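PDB 1JHS: nuclear import protein MOG1 from Saccharomyces cerevisiae, which takes part in the Ran-GTPase system by binding the GTPase GSP1, serving nuclear protein import and poly(A)+ mRNA export. Local coordinates for residues A[52-57]-A[162-167]; A[63-68]-A[130-135]; A[72-77]-A[102-107]. The protein carries 1 engineered substitution. All coordinates share one frame; numbering follows the deposited sequence.

Contact 1. Residues A[52-57]-A[162-167]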
loop_
_atom_site.group_PDB
_atom_site.type_symbol
_atom_site.label_atom_id
_atom_site.label_comp_id
_atom_site.label_asym_id
_atom_site.label_seq_id
_atom_site.Cartn_x
_atom_site.Cartn_y
_atom_site.Cartn_z
ATOM N N ALA A 52 10.188 -9.538 4.174
ATOM C CA ALA A 52 10.501 -10.215 5.435
ATOM C C ALA A 52 9.254 -11.025 5.817
ATOM O O ALA A 52 8.777 -11.824 5.000
ATOM C CB ALA A 52 10.868 -9.182 6.513
ATOM N N THR A 53 8.719 -10.847 7.025
ATOM C CA THR A 53 7.521 -11.606 7.394
ATOM C C THR A 53 6.456 -10.769 8.081
ATOM O O THR A 53 5.502 -11.328 8.602
ATOM C CB THR A 53 7.816 -12.829 8.354
ATOM O OG1 THR A 53 8.216 -12.347 9.646
ATOM C CG2 THR A 53 8.932 -13.713 7.808
ATOM N N ASN A 54 6.587 -9.440 8.057
ATOM C CA ASN A 54 5.618 -8.604 8.764
ATOM C C ASN A 54 4.864 -7.554 7.952
ATOM O O ASN A 54 4.213 -6.706 8.539
ATOM C CB ASN A 54 6.287 -7.931 9.975
ATOM C CG ASN A 54 7.380 -6.944 9.572
ATOM O OD1 ASN A 54 7.683 -6.801 8.387
ATOM N ND2 ASN A 54 7.996 -6.271 10.563
ATOM N N GLU A 55 4.931 -7.609 6.626
ATOM C CA GLU A 55 4.196 -6.622 5.807
ATOM C C GLU A 55 2.705 -6.960 5.721
ATOM O O GLU A 55 2.312 -8.096 5.909
ATOM C CB GLU A 55 4.752 -6.566 4.375
ATOM C CG GLU A 55 6.254 -6.269 4.294
ATOM C CD GLU A 55 7.088 -7.540 4.374
ATOM O OE1 GLU A 55 6.497 -8.634 4.522
ATOM O OE2 GLU A 55 8.327 -7.454 4.268
ATOM N N SER A 56 1.876 -5.961 5.455
ATOM C CA SER A 56 0.437 -6.188 5.306
ATOM C C SER A 56 -0.025 -5.319 4.148
ATOM O O SER A 56 0.542 -4.245 3.876
ATOM C CB SER A 56 -0.327 -5.852 6.596
ATOM O OG SER A 56 0.004 -4.571 7.091
ATOM N N ILE A 57 -1.042 -5.803 3.466
ATOM C CA ILE A 57 -1.580 -5.149 2.284
ATOM C C ILE A 57 -3.082 -4.898 2.432
ATOM O O ILE A 57 -3.832 -5.811 2.770
ATOM C CB ILE A 57 -1.383 -6.060 1.031
ATOM C CG1 ILE A 57 0.116 -6.374 0.832
ATOM C CG2 ILE A 57 -2.010 -5.393 -0.212
ATOM C CD1 ILE A 57 0.403 -7.486 -0.250
ATOM N N PRO A 162 16.056 1.498 2.171
ATOM C CA PRO A 162 16.282 0.088 2.499
ATOM C C PRO A 162 15.896 -0.822 1.325
ATOM O O PRO A 162 14.938 -0.543 0.600
ATOM C CB PRO A 162 15.375 -0.139 3.713
ATOM C CG PRO A 162 15.342 1.199 4.373
ATOM C CD PRO A 162 15.230 2.162 3.200
ATOM N N ALA A 163 16.643 -1.907 1.136
ATOM C CA ALA A 163 16.353 -2.852 0.052
ATOM C C ALA A 163 14.922 -3.375 0.112
ATOM O O ALA A 163 14.277 -3.558 -0.921
ATOM C CB ALA A 163 17.312 -4.051 0.115
ATOM N N ARG A 164 14.435 -3.643 1.321
ATOM C CA ARG A 164 13.086 -4.194 1.451
ATOM C C ARG A 164 12.049 -3.182 0.984
ATOM O O ARG A 164 11.013 -3.565 0.444
ATOM C CB ARG A 164 12.796 -4.620 2.899
ATOM C CG ARG A 164 11.444 -5.322 3.045
ATOM C CD ARG A 164 11.352 -6.132 4.333
ATOM N NE ARG A 164 11.533 -5.332 5.549
ATOM C CZ ARG A 164 10.609 -5.194 6.500
ATOM N NH1 ARG A 164 9.428 -5.785 6.371
ATOM N NH2 ARG A 164 10.895 -4.526 7.613
ATOM N N CYS A 165 12.310 -1.895 1.208
ATOM C CA CYS A 165 11.385 -0.861 0.737
ATOM C C CYS A 165 11.364 -0.854 -0.789
ATOM O O CYS A 165 10.324 -0.644 -1.410
ATOM C CB CYS A 165 11.806 0.496 1.265
ATOM S SG CYS A 165 11.497 0.606 3.065
ATOM N N HIS A 166 12.528 -1.076 -1.394
ATOM C CA HIS A 166 12.597 -1.145 -2.851
ATOM C C HIS A 166 11.755 -2.342 -3.328
ATOM O O HIS A 166 11.052 -2.273 -4.363
ATOM C CB HIS A 166 14.058 -1.310 -3.286
ATOM C CG HIS A 166 14.249 -1.319 -4.768
ATOM N ND1 HIS A 166 13.882 -2.388 -5.560
ATOM C CD2 HIS A 166 14.707 -0.364 -5.615
ATOM C CE1 HIS A 166 14.099 -2.088 -6.834
ATOM N NE2 HIS A 166 14.598 -0.865 -6.893
ATOM N N ALA A 167 11.798 -3.429 -2.561
ATOM C CA ALA A 167 11.051 -4.629 -2.919
ATOM C C ALA A 167 9.551 -4.347 -2.780
ATOM O O ALA A 167 8.757 -4.699 -3.665
ATOM C CB ALA A 167 11.459 -5.780 -2.019
#
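Arg164 lays its guanidinium against the methyl of Ala52, whose CB sits over one face of the flat group, 3.7 Å from NH1. The polar work is done at the edge, where NH1 serves two acceptors at once. Glu55 OE2, 2.9 Å from Arg164 NH1, lies in the guanidinium plane and receives a fairly straight bond (162°) that is also a salt bridge. Asn54 OD1 is equally close to Arg164 NH1 at 2.9 Å, but it lies tilted from that plane and the bond to it is more bent. The carboxylate is turned steeply, 68° from the guanidinium, and NH1 meets OE2 from above the carboxylate plane. The syn lone pair of Glu55 OE2 is taken by Ala52 N at 2.8 Å, a bond that closes the compact loop leading into strand 56-63. This loop faces the first turn of helix 163-178, which covers one face of the large antiparallel sheet of the Mog1 fold. Arginine suits the helix position because it is long and has several N-H groups: after leaving extended, the chain bends at chi3 (59°) and turns NH1 toward the loop, while NH2 bonds Glu152 and Pro147 O. Glutamate is equally apt in the buried loop position, since its other oxygen, OE1, accepts from Asn39 ND2.

Contact 2. Residues A[63-68]-A[130-135]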
loop_
_atom_site.group_PDB
_atom_site.type_symbol
_atom_site.label_atom_id
_atom_site.label_comp_id
_atom_site.label_asym_id
_atom_site.label_seq_id
_atom_site.Cartn_x
_atom_site.Cartn_y
_atom_site.Cartn_z
ATOM N N GLU A 63 -14.652 6.560 -2.072
ATOM C CA GLU A 63 -15.341 7.485 -2.971
ATOM C C GLU A 63 -14.278 8.379 -3.598
ATOM O O GLU A 63 -13.247 8.657 -2.977
ATOM C CB GLU A 63 -16.287 8.371 -2.189
ATOM C CG GLU A 63 -17.342 7.657 -1.424
ATOM C CD GLU A 63 -18.140 8.659 -0.611
ATOM O OE1 GLU A 63 -18.239 9.821 -1.096
ATOM O OE2 GLU A 63 -18.650 8.303 0.487
ATOM N N THR A 64 -14.521 8.835 -4.820
ATOM C CA THR A 64 -13.571 9.712 -5.486
ATOM C C THR A 64 -13.427 11.029 -4.717
ATOM O O THR A 64 -14.420 11.615 -4.306
ATOM C CB THR A 64 -14.035 10.085 -6.918
ATOM O OG1 THR A 64 -14.201 8.894 -7.702
ATOM C CG2 THR A 64 -12.995 10.986 -7.597
ATOM N N VAL A 65 -12.201 11.501 -4.518
ATOM C CA VAL A 65 -12.045 12.775 -3.847
ATOM C C VAL A 65 -12.112 13.883 -4.914
ATOM O O VAL A 65 -11.635 13.722 -6.046
ATOM C CB VAL A 65 -10.719 12.858 -3.042
ATOM C CG1 VAL A 65 -9.520 12.731 -3.956
ATOM C CG2 VAL A 65 -10.687 14.158 -2.275
ATOM N N ASP A 66 -12.728 15.005 -4.543
ATOM C CA ASP A 66 -12.899 16.133 -5.452
ATOM C C ASP A 66 -11.630 16.914 -5.765
ATOM O O ASP A 66 -11.561 18.117 -5.522
ATOM C CB ASP A 66 -13.968 17.080 -4.904
ATOM C CG ASP A 66 -14.331 18.186 -5.889
ATOM O OD1 ASP A 66 -14.451 17.892 -7.103
ATOM O OD2 ASP A 66 -14.497 19.348 -5.446
ATOM N N LYS A 67 -10.623 16.225 -6.294
ATOM C CA LYS A 67 -9.357 16.848 -6.686
ATOM C C LYS A 67 -9.078 16.279 -8.073
ATOM O O LYS A 67 -8.966 15.058 -8.221
ATOM C CB LYS A 67 -8.216 16.434 -5.757
ATOM C CG LYS A 67 -8.401 16.751 -4.282
ATOM C CD LYS A 67 -7.917 18.141 -3.925
ATOM C CE LYS A 67 -7.985 18.347 -2.399
ATOM N NZ LYS A 67 -7.219 19.547 -1.970
ATOM N N SER A 68 -8.966 17.152 -9.079
ATOM C CA SER A 68 -8.711 16.736 -10.469
ATOM C C SER A 68 -7.328 16.179 -10.763
ATOM O O SER A 68 -7.185 15.215 -11.536
ATOM C CB SER A 68 -8.932 17.911 -11.426
ATOM O OG SER A 68 -10.305 18.225 -11.517
ATOM N N LEU A 130 -2.733 4.822 -5.866
ATOM C CA LEU A 130 -4.078 5.310 -6.141
ATOM C C LEU A 130 -4.408 4.875 -7.556
ATOM O O LEU A 130 -3.588 5.045 -8.454
ATOM C CB LEU A 130 -4.117 6.836 -6.072
ATOM C CG LEU A 130 -5.392 7.485 -6.633
ATOM C CD1 LEU A 130 -6.669 7.009 -5.857
ATOM C CD2 LEU A 130 -5.232 9.013 -6.528
ATOM N N ILE A 131 -5.588 4.284 -7.740
ATOM C CA ILE A 131 -6.069 3.871 -9.056
ATOM C C ILE A 131 -7.447 4.533 -9.129
ATOM O O ILE A 131 -8.360 4.143 -8.404
ATOM C CB ILE A 131 -6.234 2.337 -9.158
ATOM C CG1 ILE A 131 -4.862 1.667 -9.029
ATOM C CG2 ILE A 131 -6.846 1.983 -10.511
ATOM C CD1 ILE A 131 -4.886 0.130 -8.852
ATOM N N ARG A 132 -7.585 5.533 -9.990
ATOM C CA ARG A 132 -8.858 6.246 -10.093
ATOM C C ARG A 132 -9.822 5.583 -11.072
ATOM O O ARG A 132 -9.539 5.528 -12.270
ATOM C CB ARG A 132 -8.586 7.692 -10.532
ATOM C CG ARG A 132 -7.400 8.357 -9.783
ATOM C CD ARG A 132 -7.539 9.883 -9.770
ATOM N NE ARG A 132 -8.545 10.299 -8.794
ATOM C CZ ARG A 132 -8.975 11.553 -8.638
ATOM N NH1 ARG A 132 -8.499 12.529 -9.405
ATOM N NH2 ARG A 132 -9.845 11.837 -7.670
ATOM N N LEU A 133 -10.937 5.059 -10.564
ATOM C CA LEU A 133 -11.958 4.462 -11.423
ATOM C C LEU A 133 -13.047 5.533 -11.573
ATOM O O LEU A 133 -14.144 5.436 -11.007
ATOM C CB LEU A 133 -12.523 3.200 -10.786
ATOM C CG LEU A 133 -11.471 2.099 -10.571
ATOM C CD1 LEU A 133 -12.170 0.872 -9.977
ATOM C CD2 LEU A 133 -10.797 1.723 -11.907
ATOM N N THR A 134 -12.688 6.574 -12.325
ATOM C CA THR A 134 -13.532 7.737 -12.571
ATOM C C THR A 134 -14.942 7.381 -13.039
ATOM O O THR A 134 -15.926 7.986 -12.594
ATOM C CB THR A 134 -12.826 8.644 -13.591
ATOM O OG1 THR A 134 -11.486 8.892 -13.124
ATOM C CG2 THR A 134 -13.564 9.947 -13.750
ATOM N N GLN A 135 -15.015 6.365 -13.880
ATOM C CA GLN A 135 -16.262 5.847 -14.449
ATOM C C GLN A 135 -17.236 5.347 -13.369
ATOM O O GLN A 135 -18.449 5.286 -13.590
ATOM C CB GLN A 135 -15.911 4.684 -15.389
ATOM C CG GLN A 135 -17.080 4.060 -16.079
ATOM C CD GLN A 135 -16.700 2.987 -17.101
ATOM O OE1 GLN A 135 -17.533 2.602 -17.938
ATOM N NE2 GLN A 135 -15.463 2.482 -17.028
HETATM O O HOH W 1 -6.596 12.572 -11.605
#
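Arg132 reaches from the end of strand 124-133 to the loop 63-68, where an inverse gamma turn centred on Asp66 links strand 56-63 to helix 70-83. Lys67 N bonds Val65 O across that turn at 2.7 Å, and the carbonyls of Val65 and Lys67 become acceptors for the arginine. From CB, the aliphatic part through CG and CD spans the gap without touching the loop. The bend at chi3 (76°) then swings the guanidinium up to it. NE is held by a salt bridge to Asp139, whose other oxygen takes Val65 N, so one carboxylate positions both arginine and loop. The methyl of Ala73, from helix 70-83, lies over a face of the guanidinium. Arg132 NH2 is crowded by the Thr64 methyl, with Thr64 CG2 at 3.3 Å from Arg132 NH2; Val65 CG1 is a little farther off. Arg132 NH2 bonds across the contact only weakly, to Val65 O at 3.1 Å and to Lys67 O at 3.4 Å. Arg132 NH1 makes the stronger bond, 2.8 Å to Lys67 O with an angle of 150° at the hydrogen, and it meets the oxygen nearly along the C=O axis. The branched Thr64 and Val65 supply compact apolar flanks, while the backbone supplies the acceptors, a task that suits arginine's divergent N-H groups. A leucine in its place would probably leave the Val65 and Lys67 carbonyls without their arginine donor and Asp139 without its salt bridge to the arginine. Beyond Lys67, a water extends the grip: it accepts from Arg132 NH1 at 2.9 Å and donates to Ser68 O at 2.7 Å.

Contact 3. Residues A[72-77]-A[102-107]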
loop_
_atom_site.group_PDB
_atom_site.type_symbol
_atom_site.label_atom_id
_atom_site.label_comp_id
_atom_site.label_asym_id
_atom_site.label_seq_id
_atom_site.Cartn_x
_atom_site.Cartn_y
_atom_site.Cartn_z
ATOM N N GLU A 72 -2.321 15.240 -6.645
ATOM C CA GLU A 72 -3.012 15.900 -5.549
ATOM C C GLU A 72 -4.026 14.956 -4.905
ATOM O O GLU A 72 -4.164 14.930 -3.674
ATOM C CB GLU A 72 -3.713 17.172 -6.044
ATOM C CG GLU A 72 -2.894 18.420 -5.862
ATOM C CD GLU A 72 -3.573 19.647 -6.474
ATOM O OE1 GLU A 72 -4.824 19.750 -6.408
ATOM O OE2 GLU A 72 -2.837 20.503 -7.019
ATOM N N ALA A 73 -4.724 14.169 -5.723
ATOM C CA ALA A 73 -5.696 13.207 -5.194
ATOM C C ALA A 73 -4.942 12.155 -4.358
ATOM O O ALA A 73 -5.399 11.730 -3.294
ATOM C CB ALA A 73 -6.451 12.525 -6.341
ATOM N N TRP A 74 -3.785 11.748 -4.851
ATOM C CA TRP A 74 -2.988 10.750 -4.145
ATOM C C TRP A 74 -2.540 11.318 -2.798
ATOM O O TRP A 74 -2.672 10.655 -1.755
ATOM C CB TRP A 74 -1.787 10.350 -5.010
ATOM C CG TRP A 74 -0.826 9.399 -4.354
ATOM C CD1 TRP A 74 -0.919 8.024 -4.306
ATOM C CD2 TRP A 74 0.394 9.747 -3.701
ATOM N NE1 TRP A 74 0.194 7.501 -3.669
ATOM C CE2 TRP A 74 1.013 8.538 -3.291
ATOM C CE3 TRP A 74 1.040 10.973 -3.422
ATOM C CZ2 TRP A 74 2.244 8.514 -2.606
ATOM C CZ3 TRP A 74 2.268 10.942 -2.738
ATOM C CH2 TRP A 74 2.851 9.720 -2.344
ATOM N N GLN A 75 -2.030 12.547 -2.798
ATOM C CA GLN A 75 -1.586 13.159 -1.536
ATOM C C GLN A 75 -2.715 13.222 -0.522
ATOM O O GLN A 75 -2.510 13.028 0.671
ATOM C CB GLN A 75 -1.040 14.575 -1.794
ATOM C CG GLN A 75 0.220 14.575 -2.670
ATOM C CD GLN A 75 0.718 15.995 -2.972
ATOM O OE1 GLN A 75 -0.022 16.826 -3.516
ATOM N NE2 GLN A 75 1.951 16.276 -2.611
ATOM N N PHE A 76 -3.920 13.510 -1.009
ATOM C CA PHE A 76 -5.090 13.592 -0.157
ATOM C C PHE A 76 -5.339 12.240 0.510
ATOM O O PHE A 76 -5.604 12.170 1.718
ATOM C CB PHE A 76 -6.318 13.973 -1.002
ATOM C CG PHE A 76 -7.621 13.936 -0.235
ATOM C CD1 PHE A 76 -8.075 15.051 0.450
ATOM C CD2 PHE A 76 -8.367 12.756 -0.166
ATOM C CE1 PHE A 76 -9.253 14.995 1.203
ATOM C CE2 PHE A 76 -9.550 12.691 0.588
ATOM C CZ PHE A 76 -9.989 13.810 1.271
ATOM N N HIS A 77 -5.261 11.161 -0.283
ATOM C CA HIS A 77 -5.505 9.836 0.258
ATOM C C HIS A 77 -4.405 9.377 1.177
ATOM O O HIS A 77 -4.662 8.620 2.118
ATOM C CB HIS A 77 -5.717 8.825 -0.864
ATOM C CG HIS A 77 -7.042 8.973 -1.540
ATOM N ND1 HIS A 77 -8.234 8.737 -0.888
ATOM C CD2 HIS A 77 -7.369 9.368 -2.792
ATOM C CE1 HIS A 77 -9.240 8.983 -1.712
ATOM N NE2 HIS A 77 -8.742 9.368 -2.875
ATOM N N THR A 102 -4.878 8.338 -14.088
ATOM C CA THR A 102 -5.497 7.348 -13.225
ATOM C C THR A 102 -4.671 6.536 -12.236
ATOM O O THR A 102 -5.240 6.007 -11.292
ATOM C CB THR A 102 -6.287 6.338 -14.049
ATOM O OG1 THR A 102 -5.383 5.623 -14.895
ATOM C CG2 THR A 102 -7.356 7.043 -14.905
ATOM N N LYS A 103 -3.359 6.439 -12.430
ATOM C CA LYS A 103 -2.563 5.592 -11.537
ATOM C C LYS A 103 -1.304 6.261 -11.033
ATOM O O LYS A 103 -0.460 6.674 -11.823
ATOM C CB LYS A 103 -2.191 4.290 -12.244
ATOM C CG LYS A 103 -3.390 3.473 -12.701
ATOM C CD LYS A 103 -2.975 2.241 -13.506
ATOM C CE LYS A 103 -4.184 1.337 -13.746
ATOM N NZ LYS A 103 -3.773 0.063 -14.442
ATOM N N PHE A 104 -1.192 6.332 -9.704
ATOM C CA PHE A 104 -0.051 6.972 -9.059
ATOM C C PHE A 104 0.438 6.093 -7.917
ATOM O O PHE A 104 -0.376 5.505 -7.197
ATOM C CB PHE A 104 -0.486 8.345 -8.522
ATOM C CG PHE A 104 0.664 9.258 -8.227
ATOM C CD1 PHE A 104 1.127 10.139 -9.193
ATOM C CD2 PHE A 104 1.316 9.194 -6.991
ATOM C CE1 PHE A 104 2.241 10.965 -8.948
ATOM C CE2 PHE A 104 2.424 10.012 -6.729
ATOM C CZ PHE A 104 2.885 10.899 -7.717
ATOM N N THR A 105 1.763 6.002 -7.752
ATOM C CA THR A 105 2.357 5.195 -6.687
ATOM C C THR A 105 3.491 5.942 -5.956
ATOM O O THR A 105 4.135 6.819 -6.526
ATOM C CB THR A 105 2.972 3.879 -7.253
ATOM O OG1 THR A 105 3.999 4.193 -8.214
ATOM C CG2 THR A 105 1.912 3.049 -7.943
ATOM N N GLY A 106 3.730 5.564 -4.698
ATOM C CA GLY A 106 4.815 6.170 -3.945
ATOM C C GLY A 106 5.048 5.432 -2.631
ATOM O O GLY A 106 4.239 4.576 -2.246
ATOM N N LEU A 107 6.188 5.712 -1.997
ATOM C CA LEU A 107 6.521 5.159 -0.680
ATOM C C LEU A 107 6.469 6.406 0.215
ATOM O O LEU A 107 6.999 7.456 -0.145
ATOM C CB LEU A 107 7.933 4.593 -0.645
ATOM C CG LEU A 107 8.226 3.289 -1.369
ATOM C CD1 LEU A 107 9.705 2.995 -1.142
ATOM C CD2 LEU A 107 7.364 2.159 -0.815
#
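Trp74 and Phe104 make the tight part of this contact. Phe104 brings CD2 over one face of the indole, with CE2 close behind, CD2 lying only 3.4 Å from Trp74 CG and displaced from the middle toward the rim. The planes are inclined at 50° and the centroid of the indole's five-membered ring lies 4.7 Å from that of the phenyl, so the pair is oblique and belongs to neither classic aromatic geometry. Both side chains start extended; in Trp74, CG anti to the backbone N (chi1 176°) sends the indole off the helix and down to the strand. Trp74 CZ2 comes to rest 3.7 Å from Gly106 CA. Glycine suits this place, because a CB there would fall only 2.7 Å from Trp74 CZ2, a clash. The buried indole N-H is not wasted: NE1 bonds Val128 O on the adjoining strand, which should help to hold the ring in this rotation, and tryptophan thereby joins a broad apolar surface to one well-placed donor. Fit is looser elsewhere. Near the backbone of Thr105 the nearest approach is 4.3 Å, from Trp74 NE1 to Thr105 C, and the Thr105 side chain points away. On the solvent side of the helix, Glu72 is exposed and Gln75 partly so, and neither touches the strand; polar residues fit there. The 72-77 turns of helix 70-83 cross 103-107 of the neighbouring strand at -49°, with Ala73 and Trp74 also packed on Leu130 of strand 124-133, Phe104 resting against Glu95 and Thr97 of strand 87-99, and Thr105 turned through the sheet to Tyr169 and Gln173 of helix 163-178.

How the contacts relate
From the N terminus, the chain first meets 52-57, and contact 1 closes its long loop only at 162-167, near the start of the C-terminal helix. Within that span, contact 2 joins 63-68 to 130-135, and contact 3, the innermost, joins 72-77 to 102-107; the three nest without crossing. Contacts 2 and 3 are neighbours: strands 124-133 and 103-113 lie side by side in the sheet, and Val65 packs on Phe76. Contact 1 lies across the chain's centre from both, yet Cys165 touches Leu107. Contact 3 packs helix 70-83 on one sheet face, contact 2 ties the loop before it to a strand end, and contact 1 joins helix 163-178, on the other face, to the loop entering strand 56-63.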